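Local structure of cell division GTPase FtsZ, diverged (Clostridium botulinum C, 3V3T) at residues 87-99 with 120-132. The protein belongs to the tubulin/FtsZ family, as a diverged, TubZ-like member related to the cytoskeletal filament formers of bacteria. The protein carries 1 engineered substitution. Numbering follows the deposited sequence. Where two conformers were deposited one is given.
Sequences SSCDIVIFVATMA and NKHFGFVGVLPKA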
loop_
_atom_site.group_PDB
_atom_site.type_symbol
_atom_site.label_atom_id
_atom_site.label_comp_id
_atom_site.label_asym_id
_atom_site.label_seq_id
_atom_site.Cartn_x
_atom_site.Cartn_y
_atom_site.Cartn_z
ATOM N N SER A 87 4.566 -3.460 -19.994
ATOM C CA SER A 87 3.817 -4.683 -20.261
ATOM C C SER A 87 4.543 -5.910 -19.712
ATOM O O SER A 87 3.934 -6.958 -19.488
ATOM C CB SER A 87 3.580 -4.857 -21.768
ATOM O OG SER A 87 4.737 -5.351 -22.419
ATOM N N SER A 88 5.852 -5.780 -19.515
ATOM C CA SER A 88 6.647 -6.848 -18.919
ATOM C C SER A 88 6.466 -6.951 -17.386
ATOM O O SER A 88 6.990 -7.875 -16.754
ATOM C CB SER A 88 8.124 -6.655 -19.268
ATOM O OG SER A 88 8.550 -5.342 -18.936
ATOM N N CYS A 89 5.729 -6.010 -16.798
ATOM C CA CYS A 89 5.510 -6.002 -15.351
ATOM C C CYS A 89 4.294 -6.839 -14.963
ATOM O O CYS A 89 3.192 -6.632 -15.483
ATOM C CB CYS A 89 5.348 -4.570 -14.815
ATOM S SG CYS A 89 6.828 -3.521 -14.969
ATOM N N ASP A 90 4.502 -7.778 -14.044
ATOM C CA ASP A 90 3.450 -8.704 -13.644
ATOM C C ASP A 90 2.641 -8.190 -12.457
ATOM O O ASP A 90 1.566 -8.717 -12.158
ATOM C CB ASP A 90 4.037 -10.079 -13.323
ATOM C CG ASP A 90 4.489 -10.818 -14.563
ATOM O OD1 ASP A 90 3.632 -11.104 -15.430
ATOM O OD2 ASP A 90 5.698 -11.117 -14.669
ATOM N N ILE A 91 3.164 -7.163 -11.794
ATOM C CA ILE A 91 2.517 -6.580 -10.635
ATOM C C ILE A 91 2.272 -5.100 -10.874
ATOM O O ILE A 91 3.204 -4.356 -11.191
ATOM C CB ILE A 91 3.380 -6.737 -9.358
ATOM C CG1 ILE A 91 3.586 -8.213 -9.009
ATOM C CG2 ILE A 91 2.721 -6.044 -8.193
ATOM C CD1 ILE A 91 4.793 -8.836 -9.651
ATOM N N VAL A 92 1.020 -4.681 -10.724
ATOM C CA VAL A 92 0.632 -3.299 -10.924
ATOM C C VAL A 92 0.023 -2.788 -9.612
ATOM O O VAL A 92 -0.937 -3.361 -9.083
ATOM C CB VAL A 92 -0.389 -3.174 -12.083
ATOM C CG1 VAL A 92 -0.736 -1.738 -12.343
ATOM C CG2 VAL A 92 0.161 -3.801 -13.353
ATOM N N ILE A 93 0.597 -1.730 -9.063
ATOM C CA ILE A 93 0.142 -1.247 -7.771
ATOM C C ILE A 93 -0.289 0.194 -7.869
ATOM O O ILE A 93 0.520 1.084 -8.132
ATOM C CB ILE A 93 1.223 -1.433 -6.678
ATOM C CG1 ILE A 93 1.682 -2.902 -6.629
ATOM C CG2 ILE A 93 0.686 -0.990 -5.295
ATOM C CD1 ILE A 93 2.909 -3.149 -5.674
ATOM N N PHE A 94 -1.584 0.418 -7.696
ATOM C CA PHE A 94 -2.113 1.765 -7.715
ATOM C C PHE A 94 -1.914 2.335 -6.318
ATOM O O PHE A 94 -1.958 1.612 -5.318
ATOM C CB PHE A 94 -3.602 1.747 -8.073
ATOM C CG PHE A 94 -3.875 1.288 -9.464
ATOM C CD1 PHE A 94 -3.954 2.204 -10.502
ATOM C CD2 PHE A 94 -4.026 -0.065 -9.746
ATOM C CE1 PHE A 94 -4.185 1.779 -11.802
ATOM C CE2 PHE A 94 -4.272 -0.493 -11.033
ATOM C CZ PHE A 94 -4.342 0.435 -12.068
ATOM N N VAL A 95 -1.703 3.636 -6.255
ATOM C CA VAL A 95 -1.421 4.295 -4.997
ATOM C C VAL A 95 -2.216 5.582 -4.923
ATOM O O VAL A 95 -2.155 6.407 -5.837
ATOM C CB VAL A 95 0.065 4.631 -4.903
ATOM C CG1 VAL A 95 0.385 5.156 -3.529
ATOM C CG2 VAL A 95 0.915 3.385 -5.212
ATOM N N ALA A 96 -2.980 5.761 -3.854
ATOM C CA ALA A 96 -3.771 6.978 -3.737
ATOM C C ALA A 96 -3.967 7.432 -2.301
ATOM O O ALA A 96 -4.110 6.615 -1.386
ATOM C CB ALA A 96 -5.132 6.774 -4.398
ATOM N N THR A 97 -4.006 8.743 -2.121
ATOM C CA THR A 97 -4.505 9.343 -0.897
ATOM C C THR A 97 -6.023 9.322 -1.017
ATOM O O THR A 97 -6.596 9.955 -1.905
ATOM C CB THR A 97 -3.979 10.790 -0.736
ATOM O OG1 THR A 97 -2.566 10.740 -0.524
ATOM C CG2 THR A 97 -4.603 11.463 0.463
ATOM N N MET A 98 -6.668 8.579 -0.127
ATOM C CA MET A 98 -8.082 8.282 -0.273
ATOM C C MET A 98 -8.972 9.483 -0.052
ATOM O O MET A 98 -10.127 9.485 -0.479
ATOM C CB MET A 98 -8.464 7.117 0.632
ATOM C CG MET A 98 -7.685 5.865 0.269
ATOM S SD MET A 98 -7.879 4.478 1.402
ATOM C CE MET A 98 -9.604 4.049 1.197
ATOM N N ALA A 99 -8.434 10.508 0.602
ATOM C CA ALA A 99 -9.184 11.739 0.798
ATOM C C ALA A 99 -9.099 12.663 -0.423
ATOM O O ALA A 99 -9.832 13.654 -0.508
ATOM C CB ALA A 99 -8.711 12.456 2.040
ATOM N N ASN A 120 -4.494 -11.996 -15.846
ATOM C CA ASN A 120 -3.257 -12.700 -15.506
ATOM C C ASN A 120 -2.210 -11.870 -14.753
ATOM O O ASN A 120 -1.245 -12.425 -14.208
ATOM C CB ASN A 120 -2.640 -13.329 -16.756
ATOM C CG ASN A 120 -3.417 -14.543 -17.234
ATOM O OD1 ASN A 120 -3.871 -15.356 -16.423
ATOM N ND2 ASN A 120 -3.585 -14.668 -18.550
ATOM N N LYS A 121 -2.392 -10.552 -14.717
ATOM C CA LYS A 121 -1.529 -9.716 -13.886
ATOM C C LYS A 121 -2.051 -9.651 -12.455
ATOM O O LYS A 121 -3.240 -9.861 -12.208
ATOM C CB LYS A 121 -1.393 -8.297 -14.464
ATOM C CG LYS A 121 -0.734 -8.251 -15.841
ATOM C CD LYS A 121 -0.431 -6.818 -16.271
ATOM C CE LYS A 121 0.049 -6.744 -17.725
ATOM N NZ LYS A 121 1.337 -7.468 -17.964
ATOM N N HIS A 122 -1.152 -9.380 -11.514
ATOM C CA HIS A 122 -1.551 -9.154 -10.133
ATOM C C HIS A 122 -1.680 -7.667 -9.846
ATOM O O HIS A 122 -0.846 -6.866 -10.272
ATOM C CB HIS A 122 -0.576 -9.769 -9.129
ATOM C CG HIS A 122 -0.960 -9.492 -7.711
ATOM N ND1 HIS A 122 -1.950 -10.194 -7.060
ATOM C CD2 HIS A 122 -0.541 -8.539 -6.843
ATOM C CE1 HIS A 122 -2.103 -9.706 -5.842
ATOM N NE2 HIS A 122 -1.261 -8.702 -5.685
ATOM N N PHE A 123 -2.749 -7.301 -9.143
ATOM C CA PHE A 123 -3.005 -5.900 -8.823
ATOM C C PHE A 123 -3.014 -5.643 -7.337
ATOM O O PHE A 123 -3.509 -6.451 -6.550
ATOM C CB PHE A 123 -4.309 -5.400 -9.451
ATOM C CG PHE A 123 -4.260 -5.340 -10.944
ATOM C CD1 PHE A 123 -3.781 -4.218 -11.587
ATOM C CD2 PHE A 123 -4.654 -6.420 -11.703
ATOM C CE1 PHE A 123 -3.717 -4.171 -12.962
ATOM C CE2 PHE A 123 -4.592 -6.375 -13.076
ATOM C CZ PHE A 123 -4.122 -5.244 -13.704
ATOM N N GLY A 124 -2.458 -4.498 -6.965
ATOM C CA GLY A 124 -2.459 -4.082 -5.583
ATOM C C GLY A 124 -2.849 -2.625 -5.458
ATOM O O GLY A 124 -2.920 -1.877 -6.437
ATOM N N PHE A 125 -3.098 -2.228 -4.222
ATOM C CA PHE A 125 -3.569 -0.896 -3.919
ATOM C C PHE A 125 -2.924 -0.432 -2.627
ATOM O O PHE A 125 -3.024 -1.109 -1.595
ATOM C CB PHE A 125 -5.083 -0.908 -3.736
ATOM C CG PHE A 125 -5.646 0.416 -3.262
ATOM C CD1 PHE A 125 -5.520 1.554 -4.046
ATOM C CD2 PHE A 125 -6.313 0.511 -2.050
ATOM C CE1 PHE A 125 -6.026 2.771 -3.629
ATOM C CE2 PHE A 125 -6.833 1.718 -1.619
ATOM C CZ PHE A 125 -6.691 2.857 -2.404
ATOM N N VAL A 126 -2.236 0.707 -2.692
ATOM C CA VAL A 126 -1.766 1.375 -1.491
ATOM C C VAL A 126 -2.679 2.572 -1.270
ATOM O O VAL A 126 -2.678 3.503 -2.061
ATOM C CB VAL A 126 -0.332 1.870 -1.657
ATOM C CG1 VAL A 126 0.155 2.562 -0.379
ATOM C CG2 VAL A 126 0.579 0.720 -2.029
ATOM N N GLY A 127 -3.477 2.541 -0.207
ATOM C CA GLY A 127 -4.304 3.685 0.134
ATOM C C GLY A 127 -3.970 4.306 1.490
ATOM O O GLY A 127 -3.701 3.599 2.472
ATOM N N VAL A 128 -4.003 5.635 1.549
ATOM C CA VAL A 128 -3.807 6.346 2.797
ATOM C C VAL A 128 -5.125 6.888 3.340
ATOM O O VAL A 128 -5.801 7.668 2.678
ATOM C CB VAL A 128 -2.815 7.518 2.632
ATOM C CG1 VAL A 128 -2.486 8.121 3.999
ATOM C CG2 VAL A 128 -1.533 7.046 1.948
ATOM N N LEU A 129 -5.488 6.461 4.548
ATOM C CA LEU A 129 -6.649 7.009 5.238
ATOM C C LEU A 129 -6.304 8.370 5.843
ATOM O O LEU A 129 -5.176 8.596 6.267
ATOM C CB LEU A 129 -7.102 6.061 6.347
ATOM C CG LEU A 129 -7.517 4.642 5.959
ATOM C CD1 LEU A 129 -7.631 3.775 7.218
ATOM C CD2 LEU A 129 -8.838 4.662 5.210
ATOM N N PRO A 130 -7.277 9.288 5.882
ATOM C CA PRO A 130 -7.048 10.646 6.385
ATOM C C PRO A 130 -7.004 10.708 7.913
ATOM O O PRO A 130 -7.605 9.857 8.561
ATOM C CB PRO A 130 -8.281 11.405 5.876
ATOM C CG PRO A 130 -9.357 10.355 5.818
ATOM C CD PRO A 130 -8.667 9.073 5.434
ATOM N N LYS A 131 -6.308 11.700 8.474
ATOM C CA LYS A 131 -6.325 11.941 9.915
ATOM C C LYS A 131 -7.748 12.229 10.388
ATOM O O LYS A 131 -8.560 12.799 9.638
ATOM C CB LYS A 131 -5.504 13.180 10.275
ATOM C CG LYS A 131 -4.018 13.130 10.059
ATOM C CD LYS A 131 -3.434 14.510 10.395
ATOM C CE LYS A 131 -1.919 14.542 10.275
ATOM N NZ LYS A 131 -1.294 13.615 11.271
ATOM N N ALA A 132 -8.025 11.884 11.644
ATOM C CA ALA A 132 -9.284 12.241 12.313
ATOM C C ALA A 132 -9.623 13.733 12.290
ATOM O O ALA A 132 -10.796 14.109 12.373
ATOM C CB ALA A 132 -9.278 11.744 13.765
HETATM O O HOH W 1 -6.377 10.187 2.841
#
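Met-98 meets Val-128 and Phe-125 just past the C-terminal end of strand 91-97, which pairs in parallel with strand 122-129, its partner in a beta-alpha-beta crossover through helix 101-117. Here Met-98 donates its backbone N-H to Val-128 O (3.1 Å), and its side chain turns back over the neighbouring strand. Met-98 CG reaches the edge of the Phe-125 ring, 4.1 Å from Phe-125 CZ. The bend at chi3 (66°) sets Met-98 CE 4.1 Å from Leu-129 CD2, the two side chains running side by side. Met-98 SD also rests 3.9 Å from Gly-127 CA, against a backbone without a side chain, and sits at the rim of Phe-125 as a Met-aromatic contact. Trp-146 and Ala-142 of helix 136-152 also touch Met-98. A water bridges Val-128 O and Ala-99 N.

Just before strand 122-129, Lys-121 runs extended until chi4 (-63°) bends its ammonium between two carbonyls, Ser-87 O at 3.1 Å from Lys-121 NZ and Cys-89 O at 3.2 Å, the latter met from above its plane. Between these ends Val-126 CB lies against Val-95 CG1 (3.8 Å), while alternating backbone bonds join the central strands of the Rossmann-like sheet. The chemistry thus divides: apolar contacts and a glycine combine with a backbone bond and a bridging water at the buried end, whereas at the more exposed one a single ammonium ties the loop before strand 91-97, poorly ordered at Ser-87, to the start of strand 122-129.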